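Local coordinates for protein acetylserotonin O-methyltransferase (Homo sapiens, PDB 4A6D) that transfers a methyl group from S-adenosylmethionine to N-acetylserotonin, forming melatonin, and works as a homodimer, at residues E162-N167 against A190-K195. Residues are numbered along the deposited sequence; the frame is centred on the assembly and turned at random.
With SAM (S-adenosylmethionine), chain D.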
# COMPACT_ATOMS: atom_id res chain seq x y z
N GLU A 162 -4.58 20.72 4.38
CA GLU A 162 -5.63 20.08 3.62
C GLU A 162 -6.75 19.42 4.42
O GLU A 162 -7.92 19.58 4.04
CB GLU A 162 -5.03 19.19 2.54
CG GLU A 162 -4.39 20.01 1.44
CD GLU A 162 -3.85 19.21 0.27
OE1 GLU A 162 -3.50 18.02 0.48
OE2 GLU A 162 -3.74 19.78 -0.84
N VAL A 163 -6.43 18.73 5.53
CA VAL A 163 -7.48 18.07 6.33
C VAL A 163 -8.50 19.07 6.93
O VAL A 163 -9.70 18.76 7.01
CB VAL A 163 -6.94 17.05 7.36
CG1 VAL A 163 -6.29 17.75 8.56
CG2 VAL A 163 -8.06 16.08 7.81
N TRP A 164 -8.02 20.27 7.29
CA TRP A 164 -8.88 21.29 7.88
C TRP A 164 -9.97 21.85 6.97
O TRP A 164 -11.00 22.32 7.47
CB TRP A 164 -8.05 22.33 8.64
CG TRP A 164 -7.01 21.71 9.53
CD1 TRP A 164 -5.66 21.91 9.49
CD2 TRP A 164 -7.24 20.70 10.54
NE1 TRP A 164 -5.03 21.09 10.40
CE2 TRP A 164 -5.98 20.35 11.07
CE3 TRP A 164 -8.39 20.03 11.02
CZ2 TRP A 164 -5.83 19.39 12.08
CZ3 TRP A 164 -8.25 19.06 12.02
CH2 TRP A 164 -6.97 18.75 12.53
N SER A 165 -9.81 21.70 5.65
CA SER A 165 -10.82 22.11 4.67
C SER A 165 -12.07 21.21 4.77
O SER A 165 -13.16 21.64 4.40
CB SER A 165 -10.24 22.05 3.26
OG SER A 165 -9.82 20.75 2.89
N VAL A 166 -11.90 19.98 5.31
CA VAL A 166 -12.98 19.01 5.52
C VAL A 166 -13.32 18.81 7.00
O VAL A 166 -14.49 18.70 7.33
CB VAL A 166 -12.73 17.64 4.83
CG1 VAL A 166 -13.42 17.58 3.48
CG2 VAL A 166 -11.25 17.34 4.67
N ASN A 167 -12.30 18.70 7.88
CA ASN A 167 -12.46 18.42 9.31
C ASN A 167 -12.47 19.66 10.24
O ASN A 167 -12.85 19.52 11.41
CB ASN A 167 -11.36 17.43 9.77
CG ASN A 167 -11.77 16.44 10.85
OD1 ASN A 167 -11.39 15.27 10.81
ND2 ASN A 167 -12.51 16.89 11.88
N ALA A 190 0.93 26.62 8.71
CA ALA A 190 0.54 27.61 7.69
C ALA A 190 -0.61 28.53 8.14
O ALA A 190 -0.84 29.56 7.51
CB ALA A 190 0.18 26.90 6.39
N GLY A 191 -1.32 28.13 9.21
CA GLY A 191 -2.44 28.87 9.79
C GLY A 191 -3.82 28.57 9.22
O GLY A 191 -4.73 29.39 9.37
N ALA A 192 -3.98 27.40 8.56
CA ALA A 192 -5.24 26.96 7.95
C ALA A 192 -6.36 26.85 8.99
O ALA A 192 -7.44 27.43 8.79
CB ALA A 192 -5.04 25.64 7.24
N LEU A 193 -6.09 26.15 10.11
CA LEU A 193 -7.04 25.98 11.20
C LEU A 193 -7.41 27.34 11.81
O LEU A 193 -8.59 27.60 12.05
CB LEU A 193 -6.48 25.00 12.24
CG LEU A 193 -7.48 24.32 13.18
CD1 LEU A 193 -8.56 23.52 12.42
CD2 LEU A 193 -6.77 23.45 14.17
N ALA A 194 -6.42 28.24 11.98
CA ALA A 194 -6.63 29.59 12.51
C ALA A 194 -7.51 30.41 11.57
O ALA A 194 -8.37 31.13 12.05
CB ALA A 194 -5.31 30.29 12.72
N LYS A 195 -7.32 30.30 10.25
CA LYS A 195 -8.13 31.00 9.24
C LYS A 195 -9.60 30.58 9.40
O LYS A 195 -10.48 31.44 9.39
CB LYS A 195 -7.64 30.69 7.82
CG LYS A 195 -6.68 31.73 7.23
CD LYS A 195 -5.92 31.19 5.99
CE LYS A 195 -5.49 32.27 5.01
NZ LYS A 195 -4.49 31.77 4.03
N SAM D . -1.26 22.16 13.86
CA SAM D . -1.00 21.88 12.43
C SAM D . -2.00 20.95 11.70
O SAM D . -2.60 20.13 12.36
OXT SAM D . -2.22 21.00 10.45
CB SAM D . 0.43 21.40 12.34
CG SAM D . 0.65 20.01 12.95
SD SAM D . 2.39 19.54 12.65
CE SAM D . 2.31 17.82 12.95
C5' SAM D . 3.22 19.95 14.22
C4' SAM D . 3.57 21.44 14.12
O4' SAM D . 4.31 21.72 15.29
C3' SAM D . 4.49 21.77 12.89
O3' SAM D . 3.98 22.88 12.13
C2' SAM D . 5.88 22.04 13.57
O2' SAM D . 6.77 22.94 12.92
C1' SAM D . 5.42 22.58 14.93
N9 SAM D . 6.47 22.48 15.97
C8 SAM D . 7.26 21.36 16.24
N7 SAM D . 8.07 21.61 17.22
C5 SAM D . 7.91 22.94 17.62
C6 SAM D . 8.49 23.78 18.58
N6 SAM D . 9.42 23.28 19.42
N1 SAM D . 8.03 25.08 18.72
C2 SAM D . 7.10 25.59 17.89
N3 SAM D . 6.54 24.80 16.95
C4 SAM D . 6.85 23.50 16.82
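W164 and L193 meet chiefly through one methyl: CD1 of L193 rests on a face of the indole, 3.6 Å from W164 CD2, displaced toward the ring's rim. CG anti to the backbone N (chi1 -159°) carries the end of L193 toward the tryptophan, and chi2 sets CD1 over the ring. Against the opposite indole face, CG1 of its own neighbour V163 lies over the ring centre, 3.6 Å above the plane of W164, so the indole is held between two branched aliphatic residues, which probably limits its tilt. At the rim, A192 CB approaches W164 CD1 at 4.4 Å, a methyl small enough to sit beside the ring. Held this way, the indole aims its N-H at the cofactor's carboxylate: W164 NE1 donates to SAM OXT over 2.8 Å in a nearly straight bond (168°). Tryptophan thus unites a broad apolar plate with a single directed donor, and a phenylalanine here would probably leave that carboxylate oxygen without this N-H. The contact joins helix 164-173 to helix 192-200 within the Rossmann-like methyltransferase domain; I282 of strand 278-283 touches both W164 and L193, while Q161 of helix 150-161 packs on A192.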